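Local coordinates for succinate dehydrogenase subunit A (Mycolicibacterium smegmatis, PDB 7D6V), which probably oxidises succinate to fumarate as the FAD-carrying flavoprotein subunit of a respiratory succinate dehydrogenase that passes electrons on towards quinone, at residues 118-121 against 126-129; 399-402 against 408-411; 517-522 against 538-543. All coordinates share one frame; numbering follows the deposited sequence.

Interaction 1: 118-121 against 126-129; sequences QRNF and YPRL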
# COMPACT_ATOMS: atom_id res chain seq x y z
N GLN A 118 -16.81 13.62 -2.73
CA GLN A 118 -17.28 12.70 -3.76
C GLN A 118 -16.84 13.21 -5.13
O GLN A 118 -16.99 14.39 -5.43
CB GLN A 118 -18.81 12.56 -3.71
CG GLN A 118 -19.32 11.94 -2.43
CD GLN A 118 -20.83 11.91 -2.36
OE1 GLN A 118 -21.49 12.95 -2.43
NE2 GLN A 118 -21.40 10.72 -2.22
N ARG A 119 -16.31 12.31 -5.95
CA ARG A 119 -15.87 12.64 -7.30
C ARG A 119 -16.89 12.16 -8.33
O ARG A 119 -17.76 11.33 -8.05
CB ARG A 119 -14.51 12.02 -7.61
CG ARG A 119 -13.34 12.75 -7.01
CD ARG A 119 -12.02 12.14 -7.47
NE ARG A 119 -11.90 10.74 -7.08
CZ ARG A 119 -10.80 10.02 -7.22
NH1 ARG A 119 -9.71 10.57 -7.74
NH2 ARG A 119 -10.78 8.75 -6.84
N ASN A 120 -16.75 12.69 -9.54
CA ASN A 120 -17.54 12.26 -10.67
C ASN A 120 -16.83 11.14 -11.42
O ASN A 120 -15.60 11.07 -11.44
CB ASN A 120 -17.81 13.43 -11.62
CG ASN A 120 -19.25 13.48 -12.08
OD1 ASN A 120 -19.92 12.45 -12.16
ND2 ASN A 120 -19.73 14.68 -12.38
N PHE A 121 -17.63 10.26 -12.02
CA PHE A 121 -17.10 9.12 -12.75
C PHE A 121 -17.97 8.90 -13.98
O PHE A 121 -18.99 9.57 -14.18
CB PHE A 121 -17.02 7.88 -11.86
CG PHE A 121 -16.05 6.84 -12.35
CD1 PHE A 121 -14.70 6.98 -12.08
CD2 PHE A 121 -16.48 5.73 -13.05
CE1 PHE A 121 -13.80 6.03 -12.51
CE2 PHE A 121 -15.58 4.79 -13.50
CZ PHE A 121 -14.24 4.94 -13.22
N TYR A 126 -24.40 11.84 -11.05
CA TYR A 126 -23.98 12.83 -10.07
C TYR A 126 -22.70 12.37 -9.40
O TYR A 126 -22.38 11.17 -9.42
CB TYR A 126 -25.08 13.04 -9.02
CG TYR A 126 -26.36 13.63 -9.59
CD1 TYR A 126 -27.56 12.97 -9.45
CD2 TYR A 126 -26.35 14.84 -10.26
CE1 TYR A 126 -28.72 13.49 -9.97
CE2 TYR A 126 -27.50 15.37 -10.78
CZ TYR A 126 -28.69 14.69 -10.63
OH TYR A 126 -29.85 15.22 -11.15
N PRO A 127 -21.93 13.29 -8.82
CA PRO A 127 -20.71 12.88 -8.10
C PRO A 127 -21.06 12.02 -6.90
O PRO A 127 -21.83 12.42 -6.02
CB PRO A 127 -20.09 14.22 -7.68
CG PRO A 127 -20.74 15.24 -8.53
CD PRO A 127 -22.11 14.75 -8.81
N ARG A 128 -20.50 10.81 -6.87
CA ARG A 128 -20.88 9.81 -5.89
C ARG A 128 -19.72 9.11 -5.21
O ARG A 128 -19.92 8.52 -4.14
CB ARG A 128 -21.74 8.72 -6.55
CG ARG A 128 -23.21 9.03 -6.61
CD ARG A 128 -24.01 7.77 -6.77
NE ARG A 128 -24.27 7.46 -8.17
CZ ARG A 128 -25.24 8.02 -8.90
NH1 ARG A 128 -26.03 8.93 -8.37
NH2 ARG A 128 -25.40 7.67 -10.16
N LEU A 129 -18.51 9.16 -5.77
CA LEU A 129 -17.44 8.26 -5.36
C LEU A 129 -16.68 8.87 -4.20
O LEU A 129 -15.89 9.81 -4.37
CB LEU A 129 -16.52 7.97 -6.54
CG LEU A 129 -16.87 6.73 -7.38
CD1 LEU A 129 -18.17 6.94 -8.14
CD2 LEU A 129 -15.75 6.39 -8.33

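Interaction 2: 399-402 against 408-411; sequences DTAA and LFAA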
# COMPACT_ATOMS: atom_id res chain seq x y z
N ASP A 399 -31.59 -10.86 -1.01
CA ASP A 399 -31.69 -10.33 0.35
C ASP A 399 -30.67 -10.99 1.27
O ASP A 399 -29.84 -10.31 1.88
CB ASP A 399 -33.11 -10.53 0.88
CG ASP A 399 -34.12 -9.65 0.18
OD1 ASP A 399 -34.56 -10.02 -0.92
OD2 ASP A 399 -34.46 -8.58 0.74
N THR A 400 -30.72 -12.31 1.39
CA THR A 400 -29.69 -13.06 2.09
C THR A 400 -28.51 -13.26 1.15
O THR A 400 -28.37 -12.52 0.17
CB THR A 400 -30.23 -14.40 2.60
OG1 THR A 400 -30.46 -15.27 1.49
CG2 THR A 400 -31.54 -14.18 3.33
N ALA A 401 -27.62 -14.18 1.45
CA ALA A 401 -26.56 -14.56 0.53
C ALA A 401 -26.88 -15.91 -0.12
O ALA A 401 -28.00 -16.42 -0.03
CB ALA A 401 -25.21 -14.54 1.23
N ALA A 402 -25.87 -16.50 -0.75
CA ALA A 402 -26.02 -17.49 -1.81
C ALA A 402 -26.52 -18.83 -1.29
O ALA A 402 -27.06 -18.95 -0.19
CB ALA A 402 -24.70 -17.68 -2.54
N LEU A 408 -24.65 -22.16 2.61
CA LEU A 408 -23.55 -21.52 1.91
C LEU A 408 -23.93 -20.09 1.56
O LEU A 408 -25.09 -19.81 1.23
CB LEU A 408 -23.18 -22.29 0.64
CG LEU A 408 -21.99 -21.79 -0.18
CD1 LEU A 408 -20.74 -21.72 0.67
CD2 LEU A 408 -21.78 -22.69 -1.38
N PHE A 409 -22.97 -19.17 1.67
CA PHE A 409 -23.22 -17.76 1.45
C PHE A 409 -22.05 -17.17 0.67
O PHE A 409 -20.92 -17.66 0.75
CB PHE A 409 -23.42 -17.02 2.78
CG PHE A 409 -24.59 -17.55 3.58
CD1 PHE A 409 -25.86 -17.03 3.41
CD2 PHE A 409 -24.41 -18.56 4.50
CE1 PHE A 409 -26.92 -17.52 4.13
CE2 PHE A 409 -25.47 -19.06 5.22
CZ PHE A 409 -26.72 -18.53 5.04
N ALA A 410 -22.33 -16.13 -0.11
CA ALA A 410 -21.31 -15.55 -0.98
C ALA A 410 -21.54 -14.06 -1.15
O ALA A 410 -22.68 -13.59 -1.13
CB ALA A 410 -21.29 -16.23 -2.35
N ALA A 411 -20.44 -13.32 -1.32
CA ALA A 411 -20.49 -11.88 -1.50
C ALA A 411 -19.23 -11.43 -2.22
O ALA A 411 -18.20 -12.10 -2.18
CB ALA A 411 -20.64 -11.16 -0.16

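Interaction 3: 517-522 against 538-543; sequences RRYANV and IDMRNM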
# COMPACT_ATOMS: atom_id res chain seq x y z
N ARG A 517 -7.17 -33.42 -19.47
CA ARG A 517 -6.63 -34.78 -19.52
C ARG A 517 -5.16 -34.80 -19.14
O ARG A 517 -4.70 -35.71 -18.43
CB ARG A 517 -6.83 -35.39 -20.91
CG ARG A 517 -6.34 -36.82 -21.03
CD ARG A 517 -6.11 -37.21 -22.47
NE ARG A 517 -5.21 -36.28 -23.15
CZ ARG A 517 -3.89 -36.35 -23.09
NH1 ARG A 517 -3.30 -37.30 -22.39
NH2 ARG A 517 -3.15 -35.46 -23.74
N ARG A 518 -4.39 -33.81 -19.60
CA ARG A 518 -2.99 -33.71 -19.22
C ARG A 518 -2.82 -33.38 -17.75
O ARG A 518 -1.79 -33.72 -17.15
CB ARG A 518 -2.28 -32.65 -20.07
CG ARG A 518 -1.96 -33.09 -21.48
CD ARG A 518 -1.40 -31.93 -22.29
NE ARG A 518 -0.19 -31.38 -21.68
CZ ARG A 518 0.35 -30.21 -22.02
NH1 ARG A 518 -0.21 -29.47 -22.96
NH2 ARG A 518 1.44 -29.79 -21.41
N TYR A 519 -3.80 -32.71 -17.15
CA TYR A 519 -3.72 -32.36 -15.73
C TYR A 519 -3.66 -33.58 -14.83
O TYR A 519 -3.16 -33.48 -13.70
CB TYR A 519 -4.91 -31.49 -15.33
CG TYR A 519 -4.89 -31.06 -13.89
CD1 TYR A 519 -3.98 -30.13 -13.43
CD2 TYR A 519 -5.80 -31.59 -12.98
CE1 TYR A 519 -3.96 -29.74 -12.11
CE2 TYR A 519 -5.79 -31.20 -11.66
CZ TYR A 519 -4.86 -30.27 -11.23
OH TYR A 519 -4.84 -29.89 -9.91
N ALA A 520 -4.14 -34.74 -15.28
CA ALA A 520 -4.08 -35.94 -14.46
C ALA A 520 -2.66 -36.44 -14.24
O ALA A 520 -2.45 -37.31 -13.39
CB ALA A 520 -4.92 -37.05 -15.09
N ASN A 521 -1.68 -35.92 -14.98
CA ASN A 521 -0.30 -36.35 -14.89
C ASN A 521 0.60 -35.31 -14.22
O ASN A 521 1.83 -35.44 -14.30
CB ASN A 521 0.25 -36.69 -16.27
CG ASN A 521 -0.43 -37.90 -16.88
OD1 ASN A 521 -0.59 -38.92 -16.23
ND2 ASN A 521 -0.82 -37.78 -18.14
N VAL A 522 0.03 -34.30 -13.58
CA VAL A 522 0.84 -33.22 -13.02
C VAL A 522 1.65 -33.75 -11.84
O VAL A 522 1.10 -34.33 -10.90
CB VAL A 522 -0.04 -32.02 -12.64
CG1 VAL A 522 -1.06 -32.39 -11.58
CG2 VAL A 522 0.83 -30.87 -12.15
N ILE A 538 -2.59 -27.36 -7.22
CA ILE A 538 -3.91 -27.42 -6.59
C ILE A 538 -4.86 -26.40 -7.23
O ILE A 538 -6.02 -26.72 -7.51
CB ILE A 538 -3.80 -27.23 -5.07
CG1 ILE A 538 -3.03 -28.39 -4.45
CG2 ILE A 538 -5.17 -27.11 -4.44
CD1 ILE A 538 -2.57 -28.11 -3.04
N ASP A 539 -4.38 -25.18 -7.45
CA ASP A 539 -5.22 -24.13 -8.04
C ASP A 539 -5.63 -24.44 -9.48
O ASP A 539 -6.65 -23.92 -9.95
CB ASP A 539 -4.48 -22.79 -8.03
CG ASP A 539 -4.25 -22.27 -6.63
OD1 ASP A 539 -5.16 -22.41 -5.78
OD2 ASP A 539 -3.17 -21.70 -6.38
N MET A 540 -4.85 -25.26 -10.19
CA MET A 540 -5.12 -25.50 -11.60
C MET A 540 -6.46 -26.19 -11.82
O MET A 540 -7.09 -25.97 -12.86
CB MET A 540 -3.99 -26.32 -12.21
CG MET A 540 -2.93 -25.49 -12.92
SD MET A 540 -3.62 -24.39 -14.17
CE MET A 540 -3.90 -25.54 -15.51
N ARG A 541 -6.92 -27.01 -10.88
CA ARG A 541 -8.20 -27.69 -11.08
C ARG A 541 -9.37 -26.70 -11.01
O ARG A 541 -10.30 -26.76 -11.83
CB ARG A 541 -8.36 -28.82 -10.06
CG ARG A 541 -8.66 -28.40 -8.63
CD ARG A 541 -8.60 -29.57 -7.66
NE ARG A 541 -9.77 -30.43 -7.75
CZ ARG A 541 -10.61 -30.65 -6.74
NH1 ARG A 541 -10.42 -30.07 -5.57
NH2 ARG A 541 -11.65 -31.46 -6.90
N ASN A 542 -9.31 -25.76 -10.07
CA ASN A 542 -10.31 -24.70 -10.02
C ASN A 542 -10.26 -23.84 -11.27
O ASN A 542 -11.30 -23.47 -11.83
CB ASN A 542 -10.11 -23.83 -8.78
CG ASN A 542 -9.97 -24.65 -7.52
OD1 ASN A 542 -10.67 -25.64 -7.33
ND2 ASN A 542 -9.06 -24.24 -6.65
N MET A 543 -9.05 -23.52 -11.73
CA MET A 543 -8.92 -22.70 -12.93
C MET A 543 -9.51 -23.41 -14.14
O MET A 543 -10.19 -22.79 -14.96
CB MET A 543 -7.46 -22.33 -13.16
CG MET A 543 -7.05 -21.04 -12.47
SD MET A 543 -5.41 -20.46 -12.91
CE MET A 543 -4.40 -21.41 -11.78

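Interaction 1: 118-121 against 126-129
Leu129 meets Arg119 through the backbone and Phe121 through its side chain. Arg119 N donates to Leu129 O at 3.0 Å. Leu129 N returns a nearly straight bond of 3.2 Å to Arg119 O, in the carbonyl plane on a lone pair. Arg119 O accepts a second bond, from Arg128 N at 3.0 Å. That donor is tilted 32° from the carbonyl plane. Arg128 and Leu129 thus both face Arg119, a classic beta bulge in a small antiparallel sheet, where strand 129-130 lies between 54-55 and 118-119. Side chains Arg119 and Leu129 share one face of this sheet. Leu129 CD2 lies 3.9 Å from Phe121 CD1, obliquely to the ring. The Arg119 guanidinium reaches away to a salt bridge with Asp134.

Pro127 packs beside the bulge, just ahead of it in the chain. Its CB sits 3.7 Å from Arg119 O, and its CG approaches Asn120 ND2. Gln118 reaches over from its own strand. Its CG is anti to the carbonyl carbon (chi1 -64°) and the chain runs extended past Pro127 O, taking NE2 to Arg128 O at 3.3 Å in a weak bond. Its OE1 accepts weak bonds from the amides of Asn60 and Val61.

Interaction 2: 399-402 against 408-411
Phe409 and Ala401 touch where the loop after strand 383-395 passes the edge strand 408-409. Phe409 can be followed from CB outward. Phe409 CB lies 3.4 Å from Ala401 CB, whose methyl group points toward the strand. Phe409 CG is anti to its own carbonyl carbon (chi1 -60°) and stands 3.9 Å from the same methyl, Ala401 CB. Phe409 CD1 comes back to 3.4 Å from Ala401 CB and also passes 3.8 Å from Ala401 C. The methyl therefore meets the ring at its edge, near the ring plane. Ala401 N lies at the edge too, in plane. Beyond CD1 the ring leaves the loop. It packs on Ala443 and Tyr446 of helix 427-448, whose Ala439 also touches Ala401, and on Val206 of strand 204-206.

A second apolar pair lies beside the first. Ala402 CB is 3.7 Å from Ala410 CB, and Ile394 of strand 383-395 touches both of these residues.

Strand 408-409 is an outermost strand of the five-stranded parallel sheet of the Rossmann-type FAD-binding fold. The backbone of Phe409 is hydrogen-bonded to Val205 and Leu207, which ties it to the neighbouring strand 204-206. The loop has a polar tie of its own. Thr400 OG1 donates to Ala401 O at 3.1 Å, in the carbonyl plane on a lone pair.

No hydrogen bond crosses between 399-402 and 408-411. The loop does not extend the sheet. Its fit against the strand rests on small methyl groups and one ring edge, while the hydrogen bonds named lie within the loop or run from the strand to its neighbour.

Interaction 3: 517-522 against 538-543
Tyr519 carries the contact from 517-522, reaching across to Met540 and Arg541 on helix 532-556. The apolar part comes first. Tyr519 CE1 lies 3.4 Å from Met540 CB, and Tyr519 CD1 is 4.0 Å from the same Met540 CB. The ring meets this CB obliquely. Tyr519 CG is anti to the backbone N (chi1 -179°), which swings the ring out toward the helix. Met540 touches with its CB, while its chain bends at chi2 and chi3 and carries its end away. On the other side of the ring's long axis, Tyr519 CE2 is 3.9 Å from Arg541 CB, again obliquely. Tyr519 OH packs 3.7 Å from Arg541 CB. Val522 CG1, from the same segment as the tyrosine, sits 3.9 Å above one face of the Tyr519 ring, offset toward the rim.

Among polar groups, no hydrogen bond joins the two segments. The Tyr519 OH bond goes to Ala537 O, one residue before the helical segment, so the hydroxyl is still tied to the same helix. The Arg541 guanidinium is only 7° from parallel to the tyrosine ring, yet the two do not stack. The guanidinium lies away from the ring, and its NH2 makes a weak bond to Pro590 O.

The contact joins the C-terminal end region of helix 502-518 to helix 532-556, within the largely helical C-terminal region of the fumarate reductase/succinate dehydrogenase flavoprotein family. Tyr519 also touches Leu544 of the second helix and Val591 of a loop. Helix 481-495 packs against both segments, through Leu484 beside Arg518, Pro481 beside Val522 and His485 beside Met543.

The three contacts follow one another along the chain and none touches another. Interactions 1 and 2 belong to the FAD-binding region; the nearest atoms of interactions 1 and 2 are about 19 Å apart. Interaction 3 lies in the C-terminal region, about 13 Å from interaction 2 and about 27 Å from interaction 1 by nearest atoms. Interactions 1 and 3 are on opposite sides of the chain's centre. In interaction 1 the side chain of Leu129 is about 6 Å from the bound FAD. In interaction 2 the side chain of Ala410 is about 9 Å from the FAD. In interaction 3 the side chain of Ile538, marginal to that contact, is about 8 Å from the FAD. None of these is a direct contact.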